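Local coordinates for proton-dependent oligopeptide transporter family protein (Xanthomonas campestris, PDB 6EI3), which probably couples proton movement to the uptake of small peptides across the membrane, as a POT-family member of the major facilitator superfamily, at residues A[68-76]-A[193-201]; A[331-342]-A[400-411]. All blocks are in the same frame, centred on the assembly; numbering follows the deposited sequence.

Interaction 1. Residues A[68-76]-A[193-201]; sequences LADRFFGKY and YVRVPLPPK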
loop_
_atom_site.group_PDB
_atom_site.type_symbol
_atom_site.label_atom_id
_atom_site.label_comp_id
_atom_site.label_asym_id
_atom_site.label_seq_id
_atom_site.Cartn_x
_atom_site.Cartn_y
_atom_site.Cartn_z
ATOM N N LEU A 68 -7.280 5.180 -17.624
ATOM C CA LEU A 68 -6.703 5.508 -18.938
ATOM C C LEU A 68 -6.551 4.272 -19.828
ATOM O O LEU A 68 -6.905 4.316 -21.001
ATOM C CB LEU A 68 -5.368 6.249 -18.809
ATOM C CG LEU A 68 -5.414 7.627 -18.148
ATOM C CD1 LEU A 68 -4.002 8.152 -17.911
ATOM C CD2 LEU A 68 -6.253 8.628 -18.987
ATOM N N ALA A 69 -6.074 3.166 -19.252
ATOM C CA ALA A 69 -5.892 1.910 -19.988
ATOM C C ALA A 69 -7.232 1.304 -20.427
ATOM O O ALA A 69 -7.393 0.983 -21.596
ATOM C CB ALA A 69 -5.104 0.910 -19.146
ATOM N N ASP A 70 -8.190 1.164 -19.499
ATOM C CA ASP A 70 -9.485 0.553 -19.783
ATOM C C ASP A 70 -10.415 1.375 -20.633
ATOM O O ASP A 70 -11.274 0.796 -21.297
ATOM C CB ASP A 70 -10.211 0.138 -18.496
ATOM C CG ASP A 70 -9.543 -1.007 -17.758
ATOM O OD1 ASP A 70 -8.756 -1.754 -18.397
ATOM O OD2 ASP A 70 -9.816 -1.171 -16.551
ATOM N N ARG A 71 -10.290 2.702 -20.600
ATOM C CA ARG A 71 -11.246 3.528 -21.330
ATOM C C ARG A 71 -10.672 4.174 -22.564
ATOM O O ARG A 71 -11.457 4.636 -23.386
ATOM C CB ARG A 71 -11.915 4.581 -20.408
ATOM C CG ARG A 71 -12.718 3.964 -19.254
ATOM C CD ARG A 71 -14.042 3.349 -19.697
ATOM N NE ARG A 71 -14.399 2.162 -18.912
ATOM C CZ ARG A 71 -14.453 0.919 -19.392
ATOM N NH1 ARG A 71 -14.165 0.675 -20.668
ATOM N NH2 ARG A 71 -14.799 -0.088 -18.602
ATOM N N PHE A 72 -9.334 4.210 -22.733
ATOM C CA PHE A 72 -8.798 4.878 -23.921
ATOM C C PHE A 72 -7.655 4.192 -24.665
ATOM O O PHE A 72 -7.727 4.076 -25.888
ATOM C CB PHE A 72 -8.340 6.322 -23.583
ATOM C CG PHE A 72 -9.373 7.204 -22.918
ATOM C CD1 PHE A 72 -10.396 7.786 -23.658
ATOM C CD2 PHE A 72 -9.341 7.426 -21.546
ATOM C CE1 PHE A 72 -11.369 8.585 -23.036
ATOM C CE2 PHE A 72 -10.304 8.234 -20.925
ATOM C CZ PHE A 72 -11.312 8.807 -21.674
ATOM N N PHE A 73 -6.559 3.835 -23.967
ATOM C CA PHE A 73 -5.363 3.441 -24.684
ATOM C C PHE A 73 -4.951 1.989 -24.650
ATOM O O PHE A 73 -4.016 1.631 -25.367
ATOM C CB PHE A 73 -4.179 4.291 -24.193
ATOM C CG PHE A 73 -4.458 5.774 -24.075
ATOM C CD1 PHE A 73 -4.636 6.558 -25.208
ATOM C CD2 PHE A 73 -4.469 6.399 -22.830
ATOM C CE1 PHE A 73 -4.850 7.938 -25.099
ATOM C CE2 PHE A 73 -4.694 7.779 -22.721
ATOM C CZ PHE A 73 -4.873 8.537 -23.856
ATOM N N GLY A 74 -5.575 1.174 -23.819
ATOM C CA GLY A 74 -5.114 -0.200 -23.683
ATOM C C GLY A 74 -3.904 -0.219 -22.756
ATOM O O GLY A 74 -3.304 0.819 -22.485
ATOM N N LYS A 75 -3.546 -1.375 -22.262
ATOM C CA LYS A 75 -2.481 -1.544 -21.271
ATOM C C LYS A 75 -1.072 -1.301 -21.793
ATOM O O LYS A 75 -0.286 -0.675 -21.087
ATOM C CB LYS A 75 -2.591 -2.928 -20.625
ATOM C CG LYS A 75 -3.835 -3.064 -19.748
ATOM C CD LYS A 75 -4.000 -4.480 -19.237
ATOM C CE LYS A 75 -5.460 -4.780 -19.067
ATOM N NZ LYS A 75 -5.920 -5.814 -20.020
ATOM N N TYR A 76 -0.741 -1.776 -23.011
ATOM C CA TYR A 76 0.606 -1.550 -23.557
ATOM C C TYR A 76 1.006 -0.068 -23.584
ATOM O O TYR A 76 2.076 0.282 -23.078
ATOM C CB TYR A 76 0.796 -2.156 -24.972
ATOM C CG TYR A 76 2.151 -1.786 -25.535
ATOM C CD1 TYR A 76 3.311 -2.408 -25.075
ATOM C CD2 TYR A 76 2.288 -0.742 -26.444
ATOM C CE1 TYR A 76 4.572 -2.018 -25.529
ATOM C CE2 TYR A 76 3.541 -0.352 -26.916
ATOM C CZ TYR A 76 4.680 -1.001 -26.462
ATOM O OH TYR A 76 5.914 -0.612 -26.902
ATOM N N TYR A 193 3.456 -8.688 -28.271
ATOM C CA TYR A 193 2.330 -8.685 -27.328
ATOM C C TYR A 193 0.945 -8.851 -27.926
ATOM O O TYR A 193 0.668 -8.386 -29.035
ATOM C CB TYR A 193 2.317 -7.431 -26.460
ATOM C CG TYR A 193 3.575 -7.197 -25.655
ATOM C CD1 TYR A 193 4.184 -8.235 -24.954
ATOM C CD2 TYR A 193 4.151 -5.931 -25.581
ATOM C CE1 TYR A 193 5.353 -8.021 -24.218
ATOM C CE2 TYR A 193 5.286 -5.696 -24.815
ATOM C CZ TYR A 193 5.895 -6.748 -24.151
ATOM O OH TYR A 193 7.037 -6.514 -23.437
ATOM N N VAL A 194 0.066 -9.480 -27.123
ATOM C CA VAL A 194 -1.368 -9.595 -27.329
ATOM C C VAL A 194 -1.923 -8.256 -26.788
ATOM O O VAL A 194 -1.643 -7.914 -25.638
ATOM C CB VAL A 194 -1.963 -10.820 -26.566
ATOM C CG1 VAL A 194 -3.502 -10.830 -26.647
ATOM C CG2 VAL A 194 -1.392 -12.131 -27.132
ATOM N N ARG A 195 -2.693 -7.493 -27.613
ATOM C CA ARG A 195 -3.267 -6.213 -27.155
ATOM C C ARG A 195 -4.776 -6.363 -27.269
ATOM O O ARG A 195 -5.345 -6.236 -28.359
ATOM C CB ARG A 195 -2.721 -5.012 -27.952
ATOM C CG ARG A 195 -1.224 -4.826 -27.796
ATOM C CD ARG A 195 -0.688 -3.629 -28.546
ATOM N NE ARG A 195 0.740 -3.798 -28.829
ATOM C CZ ARG A 195 1.547 -2.828 -29.248
ATOM N NH1 ARG A 195 1.085 -1.599 -29.414
ATOM N NH2 ARG A 195 2.828 -3.081 -29.487
ATOM N N VAL A 196 -5.407 -6.730 -26.145
ATOM C CA VAL A 196 -6.846 -7.069 -26.112
ATOM C C VAL A 196 -7.744 -5.831 -26.272
ATOM O O VAL A 196 -7.268 -4.725 -26.026
ATOM C CB VAL A 196 -7.214 -7.904 -24.849
ATOM C CG1 VAL A 196 -6.426 -9.209 -24.797
ATOM C CG2 VAL A 196 -7.028 -7.093 -23.557
ATOM N N PRO A 197 -9.038 -5.967 -26.679
ATOM C CA PRO A 197 -9.893 -4.767 -26.763
ATOM C C PRO A 197 -10.065 -4.087 -25.397
ATOM O O PRO A 197 -9.782 -4.679 -24.353
ATOM C CB PRO A 197 -11.240 -5.323 -27.264
ATOM C CG PRO A 197 -10.930 -6.680 -27.855
ATOM C CD PRO A 197 -9.799 -7.193 -27.013
ATOM N N LEU A 198 -10.557 -2.850 -25.406
ATOM C CA LEU A 198 -10.904 -2.112 -24.193
ATOM C C LEU A 198 -12.052 -2.909 -23.544
ATOM O O LEU A 198 -12.853 -3.486 -24.285
ATOM C CB LEU A 198 -11.363 -0.673 -24.538
ATOM C CG LEU A 198 -10.315 0.255 -25.203
ATOM C CD1 LEU A 198 -10.913 1.603 -25.549
ATOM C CD2 LEU A 198 -9.064 0.445 -24.322
ATOM N N PRO A 199 -12.085 -3.106 -22.205
ATOM C CA PRO A 199 -13.178 -3.920 -21.626
ATOM C C PRO A 199 -14.542 -3.347 -21.990
ATOM O O PRO A 199 -14.689 -2.125 -22.023
ATOM C CB PRO A 199 -12.925 -3.854 -20.113
ATOM C CG PRO A 199 -11.534 -3.392 -19.969
ATOM C CD PRO A 199 -11.219 -2.545 -21.154
ATOM N N PRO A 200 -15.536 -4.182 -22.354
ATOM C CA PRO A 200 -16.846 -3.619 -22.709
ATOM C C PRO A 200 -17.513 -2.956 -21.510
ATOM O O PRO A 200 -17.332 -3.402 -20.370
ATOM C CB PRO A 200 -17.650 -4.834 -23.193
ATOM C CG PRO A 200 -16.659 -5.940 -23.364
ATOM C CD PRO A 200 -15.547 -5.657 -22.423
ATOM N N LYS A 201 -18.277 -1.884 -21.772
ATOM C CA LYS A 201 -19.048 -1.180 -20.751
ATOM C C LYS A 201 -20.115 -2.162 -20.255
ATOM O O LYS A 201 -20.886 -2.696 -21.056
ATOM C CB LYS A 201 -19.701 0.091 -21.330
ATOM C CG LYS A 201 -18.719 1.227 -21.620
ATOM C CD LYS A 201 -18.490 2.147 -20.419
ATOM C CE LYS A 201 -17.677 3.369 -20.781
ATOM N NZ LYS A 201 -18.444 4.334 -21.622
#
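With CG anti to the backbone N (chi1 175°), the Tyr76 ring is brought beneath the guanidinium of Arg195, which, on a chain extended from CG to NE, lies flat over one ring face. The helical segment LADRFFGKY matches motif A of the major facilitator superfamily, and the irregular 193-201 strap runs along it after helix 168-188. In the cation-pi stack Arg195 CZ lies 4.0 Å from the Tyr76 ring centroid, with the planes 30° apart; Arg195 NH2 also donates to Arg190 O. Tyr193 meets the same ring rim to rim, its CD2 3.7 Å from Tyr76 CD1, while its OH bonds to Phe186 O. A bound monoacylglycerol also touches Tyr76. Further along, Leu198 rests its two methyls against the pi-type turn 69-73 and the residue after it: CD2 is 3.2 Å from Ala69 O and 3.6 Å from Gly74 N, and CD1 leans on Arg71 O. Lys75 sends its ammonium to Asp127 in a salt bridge, and its NZ passes Val196 CG2. Pro199 sets CD 3.3 Å from Asp70 O and CG beside the Asp70 carboxylate. Arg71, its chain bent at chi2 and chi3, turns back to the strap, and NH1 donates in the guanidinium plane to Pro199 O at 3.2 Å (N-H...O 167°).

Interaction 2. Residues A[331-342]-A[400-411]; sequences MQALNPLLVMLL and ILPYALLTFGEV. With 78M ((2S)-2,3-dihydroxypropyl(7Z)-pentadec-7-enoate), chain K; 78M ((2S)-2,3-dihydroxypropyl(7Z)-pentadec-7-enoate), chain N.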
loop_
_atom_site.group_PDB
_atom_site.type_symbol
_atom_site.label_atom_id
_atom_site.label_comp_id
_atom_site.label_asym_id
_atom_site.label_seq_id
_atom_site.Cartn_x
_atom_site.Cartn_y
_atom_site.Cartn_z
ATOM N N MET A 331 18.306 -3.119 7.252
ATOM C CA MET A 331 17.400 -3.940 8.066
ATOM C C MET A 331 16.111 -4.245 7.313
ATOM O O MET A 331 15.470 -5.249 7.611
ATOM C CB MET A 331 17.062 -3.252 9.402
ATOM C CG MET A 331 18.252 -3.174 10.357
ATOM S SD MET A 331 19.012 -4.771 10.769
ATOM C CE MET A 331 17.879 -5.375 12.013
ATOM N N GLN A 332 15.735 -3.386 6.340
ATOM C CA GLN A 332 14.543 -3.586 5.520
ATOM C C GLN A 332 14.596 -4.890 4.725
ATOM O O GLN A 332 13.548 -5.413 4.382
ATOM C CB GLN A 332 14.254 -2.373 4.631
ATOM C CG GLN A 332 13.777 -1.160 5.449
ATOM C CD GLN A 332 13.866 0.095 4.631
ATOM O OE1 GLN A 332 12.896 0.537 4.036
ATOM N NE2 GLN A 332 15.042 0.668 4.521
ATOM N N ALA A 333 15.807 -5.478 4.526
ATOM C CA ALA A 333 15.953 -6.772 3.838
ATOM C C ALA A 333 15.302 -7.896 4.640
ATOM O O ALA A 333 15.008 -8.954 4.082
ATOM C CB ALA A 333 17.417 -7.082 3.612
ATOM N N LEU A 334 15.085 -7.676 5.953
ATOM C CA LEU A 334 14.476 -8.705 6.796
ATOM C C LEU A 334 13.040 -8.979 6.430
ATOM O O LEU A 334 12.591 -10.101 6.598
ATOM C CB LEU A 334 14.556 -8.361 8.288
ATOM C CG LEU A 334 15.921 -8.426 8.955
ATOM C CD1 LEU A 334 15.814 -7.895 10.368
ATOM C CD2 LEU A 334 16.468 -9.858 8.995
ATOM N N ASN A 335 12.318 -7.974 5.925
ATOM C CA ASN A 335 10.929 -8.171 5.568
ATOM C C ASN A 335 10.746 -9.218 4.441
ATOM O O ASN A 335 10.107 -10.242 4.722
ATOM C CB ASN A 335 10.244 -6.859 5.275
ATOM C CG ASN A 335 8.837 -7.048 4.809
ATOM O OD1 ASN A 335 8.508 -6.719 3.679
ATOM N ND2 ASN A 335 7.989 -7.610 5.664
ATOM N N PRO A 336 11.340 -9.064 3.220
ATOM C CA PRO A 336 11.171 -10.110 2.186
ATOM C C PRO A 336 11.779 -11.459 2.575
ATOM O O PRO A 336 11.229 -12.492 2.185
ATOM C CB PRO A 336 11.851 -9.502 0.953
ATOM C CG PRO A 336 12.853 -8.527 1.510
ATOM C CD PRO A 336 12.123 -7.925 2.683
ATOM N N LEU A 337 12.870 -11.473 3.383
ATOM C CA LEU A 337 13.438 -12.742 3.859
ATOM C C LEU A 337 12.393 -13.466 4.721
ATOM O O LEU A 337 12.170 -14.661 4.547
ATOM C CB LEU A 337 14.732 -12.533 4.679
ATOM C CG LEU A 337 15.270 -13.792 5.396
ATOM C CD1 LEU A 337 15.794 -14.819 4.411
ATOM C CD2 LEU A 337 16.331 -13.453 6.442
ATOM N N LEU A 338 11.757 -12.724 5.646
ATOM C CA LEU A 338 10.765 -13.291 6.551
ATOM C C LEU A 338 9.460 -13.664 5.835
ATOM O O LEU A 338 8.822 -14.634 6.221
ATOM C CB LEU A 338 10.530 -12.381 7.768
ATOM C CG LEU A 338 11.634 -12.376 8.813
ATOM C CD1 LEU A 338 11.595 -11.090 9.621
ATOM C CD2 LEU A 338 11.554 -13.603 9.721
ATOM N N VAL A 339 9.086 -12.943 4.777
ATOM C CA VAL A 339 7.902 -13.298 3.989
ATOM C C VAL A 339 8.190 -14.698 3.358
ATOM O O VAL A 339 7.345 -15.598 3.420
ATOM C CB VAL A 339 7.575 -12.251 2.879
ATOM C CG1 VAL A 339 6.563 -12.810 1.863
ATOM C CG2 VAL A 339 7.065 -10.937 3.466
ATOM N N MET A 340 9.388 -14.869 2.771
ATOM C CA MET A 340 9.768 -16.124 2.101
ATOM C C MET A 340 9.875 -17.286 3.057
ATOM O O MET A 340 9.599 -18.404 2.647
ATOM C CB MET A 340 11.039 -15.969 1.250
ATOM C CG MET A 340 10.796 -15.137 0.001
ATOM S SD MET A 340 12.233 -14.948 -1.080
ATOM C CE MET A 340 13.381 -14.050 0.004
ATOM N N LEU A 341 10.234 -17.037 4.327
ATOM C CA LEU A 341 10.286 -18.099 5.328
ATOM C C LEU A 341 8.879 -18.391 5.900
ATOM O O LEU A 341 8.517 -19.557 6.064
ATOM C CB LEU A 341 11.231 -17.719 6.496
ATOM C CG LEU A 341 12.745 -17.699 6.217
ATOM C CD1 LEU A 341 13.508 -17.156 7.414
ATOM C CD2 LEU A 341 13.264 -19.088 5.866
ATOM N N LEU A 342 8.112 -17.323 6.229
ATOM C CA LEU A 342 6.816 -17.405 6.919
ATOM C C LEU A 342 5.636 -17.798 6.046
ATOM O O LEU A 342 4.722 -18.418 6.584
ATOM C CB LEU A 342 6.488 -16.127 7.720
ATOM C CG LEU A 342 7.451 -15.817 8.893
ATOM C CD1 LEU A 342 7.190 -14.413 9.461
ATOM C CD2 LEU A 342 7.405 -16.908 9.981
ATOM N N ILE A 400 15.343 -7.160 14.721
ATOM C CA ILE A 400 14.918 -8.481 14.192
ATOM C C ILE A 400 13.575 -8.866 14.872
ATOM O O ILE A 400 12.684 -9.367 14.190
ATOM C CB ILE A 400 15.994 -9.602 14.445
ATOM C CG1 ILE A 400 17.275 -9.386 13.592
ATOM C CG2 ILE A 400 15.410 -11.026 14.190
ATOM C CD1 ILE A 400 18.530 -10.259 14.028
ATOM N N LEU A 401 13.455 -8.647 16.212
ATOM C CA LEU A 401 12.231 -8.946 16.982
ATOM C C LEU A 401 10.998 -8.235 16.379
ATOM O O LEU A 401 10.125 -8.949 15.892
ATOM C CB LEU A 401 12.396 -8.673 18.485
ATOM C CG LEU A 401 11.157 -8.858 19.382
ATOM C CD1 LEU A 401 10.680 -10.321 19.407
ATOM C CD2 LEU A 401 11.459 -8.393 20.799
ATOM N N PRO A 402 10.922 -6.885 16.272
ATOM C CA PRO A 402 9.742 -6.294 15.607
ATOM C C PRO A 402 9.637 -6.627 14.116
ATOM O O PRO A 402 8.523 -6.690 13.632
ATOM C CB PRO A 402 9.884 -4.790 15.874
ATOM C CG PRO A 402 11.343 -4.568 16.165
ATOM C CD PRO A 402 11.801 -5.832 16.841
ATOM N N TYR A 403 10.751 -6.896 13.393
ATOM C CA TYR A 403 10.623 -7.307 11.988
ATOM C C TYR A 403 9.881 -8.650 11.899
ATOM O O TYR A 403 8.996 -8.801 11.060
ATOM C CB TYR A 403 11.990 -7.410 11.269
ATOM C CG TYR A 403 12.277 -6.183 10.432
ATOM C CD1 TYR A 403 11.668 -6.005 9.192
ATOM C CD2 TYR A 403 13.043 -5.137 10.937
ATOM C CE1 TYR A 403 11.832 -4.830 8.468
ATOM C CE2 TYR A 403 13.257 -3.975 10.198
ATOM C CZ TYR A 403 12.648 -3.827 8.965
ATOM O OH TYR A 403 12.831 -2.677 8.255
ATOM N N ALA A 404 10.233 -9.608 12.775
ATOM C CA ALA A 404 9.613 -10.940 12.807
ATOM C C ALA A 404 8.132 -10.831 13.124
ATOM O O ALA A 404 7.302 -11.409 12.418
ATOM C CB ALA A 404 10.313 -11.836 13.835
ATOM N N LEU A 405 7.801 -10.052 14.167
ATOM C CA LEU A 405 6.423 -9.860 14.600
ATOM C C LEU A 405 5.592 -9.192 13.517
ATOM O O LEU A 405 4.525 -9.708 13.170
ATOM C CB LEU A 405 6.363 -9.065 15.921
ATOM C CG LEU A 405 6.926 -9.785 17.163
ATOM C CD1 LEU A 405 7.287 -8.798 18.241
ATOM C CD2 LEU A 405 5.944 -10.866 17.698
ATOM N N LEU A 406 6.117 -8.084 12.936
ATOM C CA LEU A 406 5.417 -7.328 11.886
ATOM C C LEU A 406 5.205 -8.129 10.587
ATOM O O LEU A 406 4.135 -8.027 9.991
ATOM C CB LEU A 406 6.106 -5.981 11.606
ATOM C CG LEU A 406 5.506 -5.102 10.485
ATOM C CD1 LEU A 406 4.098 -4.572 10.852
ATOM C CD2 LEU A 406 6.439 -3.976 10.123
ATOM N N THR A 407 6.241 -8.882 10.146
ATOM C CA THR A 407 6.179 -9.697 8.937
ATOM C C THR A 407 5.228 -10.867 9.137
ATOM O O THR A 407 4.517 -11.241 8.190
ATOM C CB THR A 407 7.568 -10.095 8.442
ATOM O OG1 THR A 407 8.336 -8.890 8.340
ATOM C CG2 THR A 407 7.506 -10.766 7.062
ATOM N N PHE A 408 5.179 -11.410 10.384
ATOM C CA PHE A 408 4.215 -12.453 10.739
ATOM C C PHE A 408 2.803 -11.860 10.576
ATOM O O PHE A 408 1.957 -12.470 9.914
ATOM C CB PHE A 408 4.441 -12.994 12.172
ATOM C CG PHE A 408 3.577 -14.184 12.534
ATOM C CD1 PHE A 408 3.630 -15.361 11.788
ATOM C CD2 PHE A 408 2.766 -14.157 13.663
ATOM C CE1 PHE A 408 2.853 -16.476 12.144
ATOM C CE2 PHE A 408 1.982 -15.267 14.011
ATOM C CZ PHE A 408 2.034 -16.414 13.252
ATOM N N GLY A 409 2.600 -10.641 11.082
ATOM C CA GLY A 409 1.330 -9.940 10.932
ATOM C C GLY A 409 0.968 -9.732 9.471
ATOM O O GLY A 409 -0.158 -10.026 9.065
ATOM N N GLU A 410 1.942 -9.279 8.660
ATOM C CA GLU A 410 1.778 -9.051 7.219
ATOM C C GLU A 410 1.282 -10.304 6.492
ATOM O O GLU A 410 0.302 -10.221 5.760
ATOM C CB GLU A 410 3.094 -8.570 6.591
ATOM C CG GLU A 410 3.006 -8.414 5.080
ATOM C CD GLU A 410 4.307 -8.252 4.323
ATOM O OE1 GLU A 410 5.392 -8.378 4.934
ATOM O OE2 GLU A 410 4.234 -7.975 3.108
ATOM N N VAL A 411 1.953 -11.455 6.702
ATOM C CA VAL A 411 1.590 -12.744 6.101
ATOM C C VAL A 411 0.150 -13.149 6.513
ATOM O O VAL A 411 -0.600 -13.669 5.684
ATOM C CB VAL A 411 2.657 -13.836 6.446
ATOM C CG1 VAL A 411 2.140 -15.238 6.175
ATOM C CG2 VAL A 411 3.966 -13.591 5.685
HETATM O O21 78M K . 24.814 -8.648 18.547
HETATM C C20 78M K . 25.814 -9.385 17.861
HETATM C C18 78M K . 25.550 -9.394 16.374
HETATM O O19 78M K . 24.273 -9.984 16.102
HETATM C C17 78M K . 26.635 -10.100 15.591
HETATM O O2 78M K . 26.364 -9.712 14.223
HETATM C C1 78M K . 27.307 -9.049 13.537
HETATM O O1 78M K . 28.451 -8.935 13.892
HETATM C C2 78M K . 26.737 -8.433 12.295
HETATM C C3 78M K . 25.982 -7.153 12.605
HETATM C C4 78M K . 25.150 -6.654 11.440
HETATM C C5 78M K . 23.922 -5.857 11.865
HETATM C C6 78M K . 22.781 -6.696 12.455
HETATM C C7 78M K . 22.149 -7.555 11.411
HETATM C C8 78M K . 20.971 -8.137 11.458
HETATM C C9 78M K . 20.384 -8.976 10.369
HETATM C C10 78M K . 19.689 -8.121 9.299
HETATM C C11 78M K . 20.539 -7.741 8.086
HETATM C C12 78M K . 20.635 -8.800 6.996
HETATM C C13 78M K . 19.318 -9.118 6.302
HETATM C C15 78M K . 18.056 -10.628 4.740
HETATM C C14 78M K . 19.374 -10.342 5.408
HETATM O O21 78M N . 12.986 -23.556 5.003
HETATM C C20 78M N . 12.640 -24.933 4.918
HETATM C C18 78M N . 13.439 -25.624 3.840
HETATM O O19 78M N . 13.132 -25.066 2.558
HETATM C C17 78M N . 13.252 -27.126 3.824
HETATM O O2 78M N . 11.895 -27.366 3.380
HETATM C C1 78M N . 11.701 -28.114 2.285
HETATM O O1 78M N . 12.587 -28.610 1.638
HETATM C C2 78M N . 10.237 -28.261 1.978
HETATM C C3 78M N . 9.671 -27.140 1.114
HETATM C C4 78M N . 9.350 -25.872 1.901
HETATM C C5 78M N . 8.848 -24.695 1.069
HETATM C C6 78M N . 9.924 -23.932 0.279
HETATM C C7 78M N . 10.868 -23.129 1.127
HETATM C C8 78M N . 10.873 -21.817 1.259
HETATM C C9 78M N . 11.819 -21.008 2.089
HETATM C C10 78M N . 12.505 -19.930 1.257
HETATM C C11 78M N . 13.620 -19.197 1.980
HETATM C C12 78M N . 14.315 -18.133 1.135
HETATM C C13 78M N . 15.576 -17.542 1.752
HETATM C C15 78M N . 18.012 -17.889 2.374
HETATM C C14 78M N . 16.819 -18.415 1.611
HETATM O O HOH W 1 6.402 -7.111 1.924
#
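Asn335 ND2 spends two bonds on the opposing helix: one to Glu410 OE1 at 2.8 Å, nearly straight at 170° and met close to the C-O axis, the other to Thr407 OG1 at 3.0 Å. Both partners lie in the amide plane. Thr407 OG1 in turn donates to Tyr403 O, one turn back, and a water donates to Asn335 OD1 and Glu410 OE2, closing the link between amide and carboxylate. The helices belong to the C-terminal half of the major facilitator fold; the axes of 334-342 and 400-411 come within 9.3 Å and cross at -54°, with knobs-into-holes packing: Thr407 sits among Asn335, Leu338, Val339 and Leu342, and Leu342 among Ala404, Thr407, Phe408 and Val411. At the other end Met331 O lies over one face of the Tyr403 ring, 3.4 Å from CZ, and Leu334 CB makes an off-centre CH-pi contact with it. Leu334 CD1 meets Ile400 CG1 at 3.8 Å, while a monoacylglycerol chain touches Leu334 CD2 and Met331 SD. Glu410 also touches Phe513, probably of the C-terminal tag remnant. These bonds fix the Asn335 amide's orientation: buried amide, hydroxyl and carboxylate pair with one another and a water among largely apolar side chains.

How the interactions relate
The two contacts come in series along the chain: interaction 1 closes before interaction 2 opens, and they share no helix. Their centres are 37 Å apart, with nearest atoms about 24 Å from each other, on opposite sides of the centre of the chain. Interaction 1 ties the kinked helix 62-95 to the loop leading from helix 168-188 to helix 206-215, a partly buried place 25 Å from the centre. Interaction 2 joins two long helices, 334-357 and 400-424, in a buried seam 16 Å from it. One lays a connecting loop along the motif A turn, the other packs helices in the later part of this mainly helical transporter; bound lipid reaches both.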